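PDB 3QXZ: enoyl-CoA hydratase/isomerase from Mycobacterium abscessus, which probably hydrates or isomerises enoyl-CoA thioesters, in the manner of the crotonase family. Local coordinates for residues R45-P50 / L97-I102; V52-L57 / H198-N203; H108-G113 / A132-R137; G113-L118 / P142-H147. All coordinates share one frame; numbering follows the deposited sequence.

The four contacts form two pairs on opposite sides of the chain's centre. Interactions 1 and 2, centres 10 Å apart, share the potassium ion and water 1, and adjoin through the neighbouring strands 54-59 and 101-105 of the main sheet, where Ile-102 N lies 2.9 Å from Ile-55 O. Interactions 3 and 4, centres 8 Å apart, both use helix 112-117 and are joined by Gln-135 NE2 and Asp-143 OD2 at 3.0 Å; by family resemblance they border the probable active site. This potassium ion is remote from that region, 26.2 Å from Ile-112 N. Both pairs also reach other subunits, interaction 2 the second, interactions 3 and 4 the third.

Interaction 1. Residues R45-P50 / L97-I102; sequences RLDDDP and LRTPVI. With K (potassium ion), chain D; EDO (1,2-ethanediol), chain I.
With chi1 at -162°, Asp-47 extends its carboxylate off the end of helix 33-48 and onto the backbone of Leu-97, Arg-98 and Thr-99; the chi1 of Thr-99, -57°, swings its hydroxyl back to meet it. That hydroxyl donates to the anti lone pair of the carboxylate, with Thr-99 OG1 2.7 Å from Asp-47 OD1, and its oxygen also binds the potassium ion at 2.9 Å. The other carboxylate oxygen takes the straighter backbone bond: Arg-98 N to Asp-47 OD2 is 3.1 Å, entering on the syn side and tilted somewhat out of the carboxylate plane. Asp-47 OD2 also accepts, at 2.6 Å, from O2 of a 1,2-ethanediol probably from the crystallisation liquor. The amides of Arg-98 and Thr-99 add weak bonds to OD1, while Leu-97 CB rests against the carboxylate carbon. In the one of its two conformers described here, Arg-98 bends at chi3 and doubles back over the helix end. Asp-47 OD2 then lies above one guanidinium face, a salt bridge of charge alone, whereas Asp-48 OD1 meets Arg-98 NH2 at 3.1 Å within the guanidinium plane, the two flat groups nearly coplanar. Arg-98 NH2 also bonds weakly to Asp-47 O. Below this network the chain turns out of its helix, and the carbonyls of Leu-46, Asp-47 and Asp-49, joined by Val-52 O and water 1, complete the potassium shell. Asp-47 thus positions a first-shell hydroxyl by accepting its hydrogen bond, leaving the lone pairs of Thr-99 OG1 to face the cation, and Arg-98 probably offsets part of the carboxylates' charge beside the ion.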
loop_
_atom_site.group_PDB
_atom_site.type_symbol
_atom_site.label_atom_id
_atom_site.label_comp_id
_atom_site.label_asym_id
_atom_site.label_seq_id
_atom_site.Cartn_x
_atom_site.Cartn_y
_atom_site.Cartn_z
ATOM N N ARG A 45 -4.363 -26.877 -13.399
ATOM C CA ARG A 45 -3.804 -28.225 -13.342
ATOM C C ARG A 45 -2.596 -28.269 -12.410
ATOM O O ARG A 45 -2.464 -29.193 -11.604
ATOM C CB ARG A 45 -3.440 -28.691 -14.759
ATOM C CG ARG A 45 -2.703 -30.016 -14.793
ATOM C CD ARG A 45 -2.490 -30.506 -16.225
ATOM N NE ARG A 45 -2.026 -29.439 -17.107
ATOM C CZ ARG A 45 -0.782 -28.966 -17.142
ATOM N NH1 ARG A 45 0.158 -29.462 -16.336
ATOM N NH2 ARG A 45 -0.486 -27.981 -17.985
ATOM N N LEU A 46 -1.715 -27.271 -12.516
ATOM C CA LEU A 46 -0.508 -27.241 -11.706
ATOM C C LEU A 46 -0.853 -27.001 -10.243
ATOM O O LEU A 46 -0.207 -27.558 -9.351
ATOM C CB LEU A 46 0.490 -26.192 -12.236
ATOM C CG LEU A 46 1.064 -26.491 -13.627
ATOM C CD1 LEU A 46 1.838 -25.288 -14.127
ATOM C CD2 LEU A 46 1.937 -27.740 -13.608
ATOM N N ASP A 47 -1.874 -26.186 -9.985
ATOM C CA ASP A 47 -2.317 -25.981 -8.613
ATOM C C ASP A 47 -2.782 -27.298 -7.994
ATOM O O ASP A 47 -2.461 -27.598 -6.834
ATOM C CB ASP A 47 -3.420 -24.918 -8.520
ATOM C CG ASP A 47 -3.597 -24.373 -7.115
ATOM O OD1 ASP A 47 -2.602 -24.274 -6.372
ATOM O OD2 ASP A 47 -4.729 -24.019 -6.770
ATOM N N ASP A 48 -3.508 -28.092 -8.783
ATOM C CA ASP A 48 -4.053 -29.359 -8.319
ATOM C C ASP A 48 -3.006 -30.458 -8.159
ATOM O O ASP A 48 -3.239 -31.411 -7.413
ATOM C CB ASP A 48 -5.165 -29.819 -9.258
ATOM C CG ASP A 48 -6.385 -28.929 -9.187
ATOM O OD1 ASP A 48 -6.533 -28.194 -8.183
ATOM O OD2 ASP A 48 -7.200 -28.968 -10.133
ATOM N N ASP A 49 -1.866 -30.333 -8.836
ATOM C CA ASP A 49 -0.804 -31.347 -8.814
ATOM C C ASP A 49 -0.037 -31.242 -7.489
ATOM O O ASP A 49 0.641 -30.239 -7.257
ATOM C CB ASP A 49 0.137 -31.094 -9.996
ATOM C CG ASP A 49 1.175 -32.190 -10.186
ATOM O OD1 ASP A 49 1.434 -32.946 -9.234
ATOM O OD2 ASP A 49 1.734 -32.241 -11.300
ATOM N N PRO A 50 -0.133 -32.264 -6.606
ATOM C CA PRO A 50 0.510 -32.168 -5.293
ATOM C C PRO A 50 2.032 -32.089 -5.382
ATOM O O PRO A 50 2.675 -31.592 -4.453
ATOM C CB PRO A 50 0.093 -33.480 -4.603
ATOM C CG PRO A 50 -0.174 -34.412 -5.706
ATOM C CD PRO A 50 -0.793 -33.570 -6.792
ATOM N N LEU A 97 -4.786 -19.249 -6.537
ATOM C CA LEU A 97 -4.239 -20.611 -6.355
ATOM C C LEU A 97 -3.738 -20.860 -4.934
ATOM O O LEU A 97 -3.435 -19.919 -4.195
ATOM C CB LEU A 97 -3.066 -20.840 -7.320
ATOM C CG LEU A 97 -3.321 -20.536 -8.800
ATOM C CD1 LEU A 97 -2.070 -20.880 -9.607
ATOM C CD2 LEU A 97 -4.581 -21.230 -9.339
ATOM N N ARG A 98 -3.619 -22.134 -4.564
ATOM C CA ARG A 98 -2.934 -22.492 -3.318
ATOM C C ARG A 98 -1.409 -22.460 -3.499
ATOM O O ARG A 98 -0.670 -22.280 -2.532
ATOM C CB ARG A 98 -3.393 -23.879 -2.867
ATOM C CG ARG A 98 -4.892 -23.959 -2.628
ATOM C CD ARG A 98 -5.374 -25.383 -2.402
ATOM N NE ARG A 98 -4.947 -26.291 -3.466
ATOM C CZ ARG A 98 -5.618 -26.497 -4.596
ATOM N NH1 ARG A 98 -6.759 -25.862 -4.826
ATOM N NH2 ARG A 98 -5.145 -27.341 -5.503
ATOM N N THR A 99 -0.957 -22.578 -4.738
ATOM C CA THR A 99 0.462 -22.696 -5.075
ATOM C C THR A 99 1.079 -21.333 -5.319
ATOM O O THR A 99 0.556 -20.576 -6.123
ATOM C CB THR A 99 0.623 -23.572 -6.335
ATOM O OG1 THR A 99 0.005 -24.845 -6.087
ATOM C CG2 THR A 99 2.084 -23.776 -6.740
ATOM N N PRO A 100 2.222 -21.027 -4.670
ATOM C CA PRO A 100 2.924 -19.770 -4.943
ATOM C C PRO A 100 3.319 -19.636 -6.408
ATOM O O PRO A 100 3.695 -20.637 -7.059
ATOM C CB PRO A 100 4.175 -19.876 -4.062
ATOM C CG PRO A 100 3.722 -20.705 -2.890
ATOM C CD PRO A 100 2.834 -21.753 -3.537
ATOM N N VAL A 101 3.219 -18.402 -6.911
ATOM C CA VAL A 101 3.552 -18.090 -8.300
ATOM C C VAL A 101 4.546 -16.939 -8.302
ATOM O O VAL A 101 4.268 -15.872 -7.728
ATOM C CB VAL A 101 2.284 -17.704 -9.102
ATOM C CG1 VAL A 101 2.665 -17.247 -10.511
ATOM C CG2 VAL A 101 1.326 -18.906 -9.200
ATOM N N ILE A 102 5.696 -17.154 -8.940
ATOM C CA ILE A 102 6.709 -16.133 -9.121
ATOM C C ILE A 102 6.804 -15.784 -10.604
ATOM O O ILE A 102 6.944 -16.681 -11.443
ATOM C CB ILE A 102 8.092 -16.651 -8.659
ATOM C CG1 ILE A 102 8.065 -17.068 -7.180
ATOM C CG2 ILE A 102 9.193 -15.589 -8.925
ATOM C CD1 ILE A 102 9.331 -17.853 -6.725
HETATM K K K D . 0.299 -27.677 -6.555
HETATM C C1 EDO I . -8.256 -21.909 -8.177
HETATM O O1 EDO I . -9.435 -22.371 -8.848
HETATM C C2 EDO I . -7.884 -22.876 -7.060
HETATM O O2 EDO I . -7.226 -24.028 -7.612
HETATM O O HOH W 1 -0.451 -28.593 -4.101
#

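Interaction 2. Residues V52-L57 / H198-N203; sequences VRVIVL and HDIATN. With K (potassium ion), chain D; EDO (1,2-ethanediol), chain H.
Arg-53 and Val-54 meet Ile-200 and Ala-201 where the last turn of helix 186-203 passes the start of strand 54-59. Just ahead of them Val-52 faces another way, its O binding the potassium ion at 2.6 Å. Arg-53 follows, its CB against Ala-201 CB at 3.8 Å; bends at chi2 (-62°) and chi3 (-41°) then curl the chain around this methyl-bearing turn until one guanidinium face covers Ala-201 CA. Arg-53 NH1 comes within 3.0 Å of Ala-201 O, but at an angle too poor for a hydrogen bond. Its hydrogen bonds go to other partners: NH2 to Val-204 O, and NE to an oxygen of a 1,2-ethanediol probably from the crystallisation liquor. Val-54 directs CG2 at the helix, touching Ile-200 CG2 at 3.6 Å, the two branched chains crossing at about a right angle. Ile-55 turns to the other face of the sheet, toward Leu-46, and Val-56 again meets the helix at Ala-197. On the helix's outer side, Asp-199 forms a salt bridge with Arg-137 of the second subunit. Chemically, an apolar seam of methyls gives way to a guanidinium set at the carbonyl-rich C-terminal end of the helix, whose partial negative charge would probably attract it.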
loop_
_atom_site.group_PDB
_atom_site.type_symbol
_atom_site.label_atom_id
_atom_site.label_comp_id
_atom_site.label_asym_id
_atom_site.label_seq_id
_atom_site.Cartn_x
_atom_site.Cartn_y
_atom_site.Cartn_z
ATOM N N VAL A 52 3.708 -30.253 -7.412
ATOM C CA VAL A 52 4.139 -28.905 -7.802
ATOM C C VAL A 52 4.026 -27.964 -6.598
ATOM O O VAL A 52 2.917 -27.659 -6.118
ATOM C CB VAL A 52 3.357 -28.362 -9.006
ATOM C CG1 VAL A 52 3.747 -26.895 -9.294
ATOM C CG2 VAL A 52 3.607 -29.218 -10.270
ATOM N N ARG A 53 5.179 -27.537 -6.107
ATOM C CA ARG A 53 5.280 -26.655 -4.942
ATOM C C ARG A 53 5.242 -25.171 -5.296
ATOM O O ARG A 53 4.757 -24.354 -4.491
ATOM C CB ARG A 53 6.558 -26.956 -4.148
ATOM C CG ARG A 53 6.588 -28.359 -3.475
ATOM C CD ARG A 53 5.487 -28.576 -2.425
ATOM N NE ARG A 53 5.343 -27.364 -1.638
ATOM C CZ ARG A 53 6.179 -26.945 -0.700
ATOM N NH1 ARG A 53 7.190 -27.703 -0.246
ATOM N NH2 ARG A 53 5.962 -25.753 -0.165
ATOM N N VAL A 54 5.753 -24.827 -6.475
ATOM C CA VAL A 54 5.855 -23.425 -6.917
ATOM C C VAL A 54 5.746 -23.413 -8.429
ATOM O O VAL A 54 6.257 -24.327 -9.103
ATOM C CB VAL A 54 7.227 -22.776 -6.528
ATOM C CG1 VAL A 54 7.282 -21.304 -6.925
ATOM C CG2 VAL A 54 7.530 -22.925 -5.067
ATOM N N ILE A 55 5.109 -22.361 -8.946
ATOM C CA ILE A 55 5.030 -22.104 -10.375
ATOM C C ILE A 55 5.830 -20.848 -10.694
ATOM O O ILE A 55 5.649 -19.809 -10.043
ATOM C CB ILE A 55 3.569 -21.911 -10.819
ATOM C CG1 ILE A 55 2.741 -23.165 -10.524
ATOM C CG2 ILE A 55 3.493 -21.516 -12.303
ATOM C CD1 ILE A 55 1.223 -22.922 -10.412
ATOM N N VAL A 56 6.713 -20.941 -11.683
ATOM C CA VAL A 56 7.448 -19.773 -12.195
ATOM C C VAL A 56 6.951 -19.470 -13.595
ATOM O O VAL A 56 6.950 -20.362 -14.442
ATOM C CB VAL A 56 8.978 -20.020 -12.192
ATOM C CG1 VAL A 56 9.742 -18.835 -12.810
ATOM C CG2 VAL A 56 9.467 -20.278 -10.765
ATOM N N LEU A 57 6.507 -18.234 -13.821
ATOM C CA LEU A 57 6.076 -17.751 -15.132
ATOM C C LEU A 57 7.146 -16.854 -15.746
ATOM O O LEU A 57 7.632 -15.910 -15.102
ATOM C CB LEU A 57 4.756 -16.986 -14.993
ATOM C CG LEU A 57 4.155 -16.448 -16.298
ATOM C CD1 LEU A 57 3.785 -17.553 -17.287
ATOM C CD2 LEU A 57 2.928 -15.603 -15.934
ATOM N N HIS A 198 13.039 -22.983 -5.644
ATOM C CA HIS A 198 13.565 -24.215 -5.060
ATOM C C HIS A 198 13.730 -24.128 -3.545
ATOM O O HIS A 198 13.537 -25.132 -2.848
ATOM C CB HIS A 198 14.843 -24.653 -5.781
ATOM C CG HIS A 198 14.568 -25.277 -7.116
ATOM N ND1 HIS A 198 13.949 -26.502 -7.250
ATOM C CD2 HIS A 198 14.770 -24.816 -8.374
ATOM C CE1 HIS A 198 13.815 -26.786 -8.534
ATOM N NE2 HIS A 198 14.296 -25.776 -9.236
ATOM N N ASP A 199 14.024 -22.930 -3.030
ATOM C CA ASP A 199 14.046 -22.739 -1.587
ATOM C C ASP A 199 12.659 -22.931 -0.954
ATOM O O ASP A 199 12.557 -23.528 0.111
ATOM C CB ASP A 199 14.617 -21.369 -1.227
ATOM C CG ASP A 199 14.591 -21.113 0.253
ATOM O OD1 ASP A 199 15.313 -21.798 1.024
ATOM O OD2 ASP A 199 13.792 -20.249 0.663
ATOM N N ILE A 200 11.602 -22.438 -1.607
ATOM C CA ILE A 200 10.256 -22.707 -1.119
ATOM C C ILE A 200 9.963 -24.214 -1.173
ATOM O O ILE A 200 9.479 -24.802 -0.192
ATOM C CB ILE A 200 9.168 -21.921 -1.928
ATOM C CG1 ILE A 200 9.302 -20.423 -1.677
ATOM C CG2 ILE A 200 7.763 -22.363 -1.542
ATOM C CD1 ILE A 200 8.579 -19.562 -2.704
ATOM N N ALA A 201 10.290 -24.841 -2.305
ATOM C CA ALA A 201 9.957 -26.257 -2.487
ATOM C C ALA A 201 10.661 -27.132 -1.461
ATOM O O ALA A 201 10.089 -28.115 -0.985
ATOM C CB ALA A 201 10.311 -26.716 -3.872
ATOM N N THR A 202 11.882 -26.750 -1.103
ATOM C CA THR A 202 12.675 -27.523 -0.143
ATOM C C THR A 202 12.334 -27.160 1.300
ATOM O O THR A 202 12.096 -28.043 2.129
ATOM C CB THR A 202 14.161 -27.288 -0.404
ATOM O OG1 THR A 202 14.436 -27.686 -1.754
ATOM C CG2 THR A 202 15.023 -28.118 0.565
ATOM N N ASN A 203 12.287 -25.863 1.609
ATOM C CA ASN A 203 12.329 -25.412 2.996
ATOM C C ASN A 203 11.059 -24.832 3.569
ATOM O O ASN A 203 11.030 -24.511 4.762
ATOM C CB ASN A 203 13.471 -24.419 3.181
ATOM C CG ASN A 203 14.808 -25.066 2.940
ATOM O OD1 ASN A 203 15.120 -26.097 3.537
ATOM N ND2 ASN A 203 15.579 -24.501 2.042
HETATM K K K D . 0.299 -27.677 -6.555
HETATM C C1 EDO H . 0.837 -25.521 -2.117
HETATM O O1 EDO H . 1.661 -24.694 -1.294
HETATM C C2 EDO H . 1.769 -26.193 -3.111
HETATM O O2 EDO H . 2.601 -27.181 -2.454
HETATM O O HOH W 1 -0.451 -28.593 -4.101
#

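Interaction 3. Residues H108-G113 / A132-R137; sequences HAIGIG and AIPQVR
Ile-110 lays its CG2 methyl across the ring of Pro-134, the two crossing at about a right angle with Ile-110 CG2 3.9 Å from Pro-134 CG. The longer branch bends at chi2 (-68°), which carries CD1 back over Ala-132, 4.1 Å from its CB. Beneath these side chains the backbones pair: Ile-110 and Ala-132 form a parallel bridge, in which Gly-111 N donates to Ala-132 O at 2.8 Å while the return bond, Ala-132 N to Ala-109 O, is weak at 3.4 Å. Ile-110 CA also approaches Ala-132 O in a CA-H...O contact. Beyond the bridge both chains leave the two-stranded sheet. Gly-111, with positive phi (64°), serves as N-cap of helix 112-117, and Gly-113 N closes the turn on Ile-110 O. In the crotonase fold a backbone N-H at the start of this helix contributes to the oxyanion hole; Ile-112 N probably takes that place here. Facing it is Gln-135, which probably occupies the place of one of the two glutamates of classical hydratases. A bend at chi2 folds its amide back against the glycine, with Gln-135 OE1 3.5 Å from Gly-111 CA and Gln-135 NE2 3.5 Å from Gly-111 C. The amide nitrogen is used by Asp-143, to whose OD2 it donates, whereas OE1 is buried without a hydrogen-bonding partner in the model. Pro-134 CD packs beside Gly-111 N at 3.6 Å. Further along, Val-136 packs on Thr-212 of the third subunit.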
loop_
_atom_site.group_PDB
_atom_site.type_symbol
_atom_site.label_atom_id
_atom_site.label_comp_id
_atom_site.label_asym_id
_atom_site.label_seq_id
_atom_site.Cartn_x
_atom_site.Cartn_y
_atom_site.Cartn_z
ATOM N N HIS A 108 10.703 -7.129 -21.625
ATOM C CA HIS A 108 9.530 -6.260 -21.819
ATOM C C HIS A 108 8.243 -6.901 -21.381
ATOM O O HIS A 108 7.960 -8.052 -21.724
ATOM C CB HIS A 108 9.383 -5.874 -23.293
ATOM C CG HIS A 108 10.652 -5.385 -23.913
ATOM N ND1 HIS A 108 11.455 -4.444 -23.312
ATOM C CD2 HIS A 108 11.258 -5.714 -25.080
ATOM C CE1 HIS A 108 12.493 -4.191 -24.094
ATOM N NE2 HIS A 108 12.397 -4.954 -25.169
ATOM N N ALA A 109 7.466 -6.132 -20.620
ATOM C CA ALA A 109 6.126 -6.563 -20.201
ATOM C C ALA A 109 5.202 -5.363 -20.364
ATOM O O ALA A 109 5.297 -4.391 -19.615
ATOM C CB ALA A 109 6.132 -7.083 -18.766
ATOM N N ILE A 110 4.345 -5.431 -21.378
ATOM C CA ILE A 110 3.548 -4.273 -21.808
ATOM C C ILE A 110 2.062 -4.632 -21.821
ATOM O O ILE A 110 1.690 -5.714 -22.291
ATOM C CB ILE A 110 3.969 -3.809 -23.243
ATOM C CG1 ILE A 110 5.477 -3.491 -23.320
ATOM C CG2 ILE A 110 3.101 -2.648 -23.738
ATOM C CD1 ILE A 110 5.894 -2.313 -22.546
ATOM N N GLY A 111 1.219 -3.738 -21.306
ATOM C CA GLY A 111 -0.232 -3.928 -21.389
ATOM C C GLY A 111 -0.659 -5.154 -20.610
ATOM O O GLY A 111 -0.318 -5.276 -19.420
ATOM N N ILE A 112 -1.397 -6.062 -21.245
ATOM C CA ILE A 112 -1.796 -7.289 -20.565
ATOM C C ILE A 112 -0.581 -8.169 -20.194
ATOM O O ILE A 112 -0.655 -8.983 -19.256
ATOM C CB ILE A 112 -2.921 -8.062 -21.318
ATOM C CG1 ILE A 112 -3.613 -9.052 -20.339
ATOM C CG2 ILE A 112 -2.386 -8.635 -22.657
ATOM C CD1 ILE A 112 -5.036 -9.362 -20.669
ATOM N N GLY A 113 0.549 -7.984 -20.883
ATOM C CA GLY A 113 1.783 -8.645 -20.442
ATOM C C GLY A 113 2.156 -8.243 -19.021
ATOM O O GLY A 113 2.586 -9.086 -18.215
ATOM N N ALA A 132 5.004 -1.025 -19.124
ATOM C CA ALA A 132 3.955 -0.003 -19.238
ATOM C C ALA A 132 2.624 -0.697 -19.220
ATOM O O ALA A 132 2.516 -1.878 -19.602
ATOM C CB ALA A 132 4.085 0.813 -20.545
ATOM N N ILE A 133 1.594 0.070 -18.851
ATOM C CA ILE A 133 0.189 -0.360 -18.947
ATOM C C ILE A 133 -0.489 0.738 -19.776
ATOM O O ILE A 133 -1.132 1.623 -19.224
ATOM C CB ILE A 133 -0.441 -0.536 -17.545
ATOM C CG1 ILE A 133 0.386 -1.522 -16.717
ATOM C CG2 ILE A 133 -1.875 -1.015 -17.643
ATOM C CD1 ILE A 133 0.026 -1.511 -15.207
ATOM N N PRO A 134 -0.314 0.692 -21.119
ATOM C CA PRO A 134 -0.662 1.864 -21.927
ATOM C C PRO A 134 -2.029 1.800 -22.577
ATOM O O PRO A 134 -2.294 2.588 -23.487
ATOM C CB PRO A 134 0.430 1.856 -22.992
ATOM C CG PRO A 134 0.631 0.386 -23.272
ATOM C CD PRO A 134 0.413 -0.317 -21.921
ATOM N N GLN A 135 -2.894 0.904 -22.111
ATOM C CA GLN A 135 -4.211 0.693 -22.741
ATOM C C GLN A 135 -4.998 1.990 -22.978
ATOM O O GLN A 135 -5.655 2.135 -24.015
ATOM C CB GLN A 135 -5.035 -0.246 -21.860
ATOM C CG GLN A 135 -4.703 -1.753 -22.000
ATOM C CD GLN A 135 -3.588 -2.239 -21.073
ATOM O OE1 GLN A 135 -2.628 -1.519 -20.781
ATOM N NE2 GLN A 135 -3.720 -3.475 -20.595
ATOM N N VAL A 136 -4.974 2.926 -22.023
ATOM C CA VAL A 136 -5.768 4.169 -22.208
ATOM C C VAL A 136 -5.280 5.025 -23.376
ATOM O O VAL A 136 -6.061 5.803 -23.927
ATOM C CB VAL A 136 -5.842 5.057 -20.929
ATOM C CG1 VAL A 136 -6.541 4.314 -19.773
ATOM C CG2 VAL A 136 -4.441 5.574 -20.527
ATOM N N ARG A 137 -4.013 4.853 -23.783
ATOM C CA ARG A 137 -3.467 5.568 -24.950
ATOM C C ARG A 137 -3.960 4.976 -26.261
ATOM O O ARG A 137 -3.765 5.588 -27.320
ATOM C CB ARG A 137 -1.934 5.577 -24.896
ATOM C CG ARG A 137 -1.362 6.198 -23.624
ATOM C CD ARG A 137 0.157 6.121 -23.575
ATOM N NE ARG A 137 0.841 7.179 -24.325
ATOM C CZ ARG A 137 1.094 8.403 -23.861
ATOM N NH1 ARG A 137 0.664 8.796 -22.666
ATOM N NH2 ARG A 137 1.778 9.276 -24.611
#

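Interaction 4. Residues G113-L118 / P142-H147; sequences GMTLAL and PDALAH
Thr-115, in helix 112-117, comes closest to Ala-146, their CA atoms 5.6 Å apart, where a tight turn leads into helix 146-149. The turn, Asp-143 to Ala-146, is type I', with positive phi at both Ala-144 and Leu-145; Ala-146 N closes it on Asp-143 O at 3.0 Å, and Leu-145 takes the N-cap position of the helix that follows. No direct backbone bond joins the two segments. Water 2 spans them instead, donating to Thr-115 O and to Ala-144 O at 2.8 Å each. Thr-115 supplies most of the side-chain contact. Its chi1 of 66° sets the hydroxyl between its own backbone N and carbonyl carbon, from where Thr-115 OG1 donates to Asp-143 OD1 at 2.8 Å, nearly in line with the carboxylate C-O bond. The methyl branch turns to the helix start, Thr-115 CG2 lying 3.6 Å from Ala-146 CB, and Ala-144 CB wedges between the hydroxyl, 3.5 Å from Thr-115 OG1, and the end of Leu-116, 4.0 Å from Leu-116 CD2. Both oxygens of Asp-143 are thereby engaged, the second being held by Gln-135. At the outer side of the turn, Glu-233 of the third subunit accepts from Leu-145 N and His-147 ND1. A helix rising from Gly-111 and facing this turn is the usual framework of a crotonase active site; Thr-115 probably stands where classical hydratases have their other catalytic glutamate, so the chain Thr-115, Asp-143, Gln-135 is consistent with a modified pocket in this family member.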
loop_
_atom_site.group_PDB
_atom_site.type_symbol
_atom_site.label_atom_id
_atom_site.label_comp_id
_atom_site.label_asym_id
_atom_site.label_seq_id
_atom_site.Cartn_x
_atom_site.Cartn_y
_atom_site.Cartn_z
ATOM N N GLY A 113 0.549 -7.984 -20.883
ATOM C CA GLY A 113 1.783 -8.645 -20.442
ATOM C C GLY A 113 2.156 -8.243 -19.021
ATOM O O GLY A 113 2.586 -9.086 -18.215
ATOM N N MET A 114 2.005 -6.951 -18.721
ATOM C CA MET A 114 2.247 -6.488 -17.368
ATOM C C MET A 114 1.083 -6.810 -16.421
ATOM O O MET A 114 1.315 -7.249 -15.284
ATOM C CB MET A 114 2.552 -4.992 -17.348
ATOM C CG MET A 114 2.716 -4.408 -15.931
ATOM S SD MET A 114 3.977 -5.196 -14.884
ATOM C CE MET A 114 5.409 -4.578 -15.741
ATOM N N THR A 115 -0.162 -6.596 -16.856
ATOM C CA THR A 115 -1.270 -6.810 -15.901
ATOM C C THR A 115 -1.404 -8.280 -15.493
ATOM O O THR A 115 -1.718 -8.542 -14.337
ATOM C CB THR A 115 -2.601 -6.215 -16.377
ATOM O OG1 THR A 115 -3.016 -6.934 -17.540
ATOM C CG2 THR A 115 -2.468 -4.727 -16.712
ATOM N N LEU A 116 -1.104 -9.218 -16.395
ATOM C CA LEU A 116 -1.030 -10.631 -15.991
ATOM C C LEU A 116 0.143 -10.909 -15.052
ATOM O O LEU A 116 0.030 -11.758 -14.154
ATOM C CB LEU A 116 -0.976 -11.582 -17.182
ATOM C CG LEU A 116 -2.292 -11.627 -17.920
ATOM C CD1 LEU A 116 -2.090 -12.412 -19.172
ATOM C CD2 LEU A 116 -3.444 -12.202 -17.093
ATOM N N ALA A 117 1.269 -10.234 -15.244
ATOM C CA ALA A 117 2.391 -10.400 -14.310
ATOM C C ALA A 117 2.027 -9.921 -12.911
ATOM O O ALA A 117 2.523 -10.477 -11.908
ATOM C CB ALA A 117 3.623 -9.678 -14.822
ATOM N N LEU A 118 1.138 -8.924 -12.839
ATOM C CA LEU A 118 0.683 -8.419 -11.537
ATOM C C LEU A 118 -0.145 -9.440 -10.758
ATOM O O LEU A 118 -0.407 -9.223 -9.581
ATOM C CB LEU A 118 -0.099 -7.117 -11.680
ATOM C CG LEU A 118 0.637 -5.924 -12.277
ATOM C CD1 LEU A 118 -0.330 -4.732 -12.311
ATOM C CD2 LEU A 118 1.940 -5.555 -11.526
ATOM N N PRO A 142 -7.161 -0.378 -18.624
ATOM C CA PRO A 142 -6.418 -1.488 -18.007
ATOM C C PRO A 142 -7.327 -2.697 -17.805
ATOM O O PRO A 142 -8.547 -2.564 -17.642
ATOM C CB PRO A 142 -5.949 -0.895 -16.657
ATOM C CG PRO A 142 -5.916 0.619 -16.906
ATOM C CD PRO A 142 -7.113 0.855 -17.811
ATOM N N ASP A 143 -6.713 -3.868 -17.843
ATOM C CA ASP A 143 -7.415 -5.139 -17.856
ATOM C C ASP A 143 -6.815 -6.083 -16.811
ATOM O O ASP A 143 -5.888 -5.733 -16.064
ATOM C CB ASP A 143 -7.381 -5.722 -19.296
ATOM C CG ASP A 143 -5.989 -5.686 -19.895
ATOM O OD1 ASP A 143 -5.003 -5.797 -19.154
ATOM O OD2 ASP A 143 -5.875 -5.528 -21.134
ATOM N N ALA A 144 -7.380 -7.285 -16.781
ATOM C CA ALA A 144 -6.928 -8.373 -15.903
ATOM C C ALA A 144 -6.753 -7.895 -14.458
ATOM O O ALA A 144 -5.753 -8.203 -13.797
ATOM C CB ALA A 144 -5.638 -8.978 -16.428
ATOM N N LEU A 145 -7.740 -7.138 -13.984
ATOM C CA LEU A 145 -7.814 -6.715 -12.582
ATOM C C LEU A 145 -6.718 -5.721 -12.176
ATOM O O LEU A 145 -6.509 -5.495 -10.972
ATOM C CB LEU A 145 -7.880 -7.935 -11.607
ATOM C CG LEU A 145 -9.313 -8.397 -11.363
ATOM C CD1 LEU A 145 -9.318 -9.737 -10.626
ATOM C CD2 LEU A 145 -10.038 -7.359 -10.508
ATOM N N ALA A 146 -6.072 -5.054 -13.138
ATOM C CA ALA A 146 -5.067 -4.059 -12.761
ATOM C C ALA A 146 -5.617 -2.959 -11.870
ATOM O O ALA A 146 -4.879 -2.391 -11.050
ATOM C CB ALA A 146 -4.465 -3.438 -13.996
ATOM N N HIS A 147 -6.898 -2.605 -12.001
ATOM C CA HIS A 147 -7.480 -1.556 -11.139
ATOM C C HIS A 147 -7.473 -1.951 -9.655
ATOM O O HIS A 147 -7.597 -1.075 -8.799
ATOM C CB HIS A 147 -8.929 -1.212 -11.544
ATOM C CG HIS A 147 -9.081 -0.632 -12.927
ATOM N ND1 HIS A 147 -9.167 -1.418 -14.060
ATOM C CD2 HIS A 147 -9.213 0.652 -13.347
ATOM C CE1 HIS A 147 -9.327 -0.633 -15.126
ATOM N NE2 HIS A 147 -9.354 0.629 -14.724
HETATM O O HOH W 2 -3.456 -7.130 -12.661
#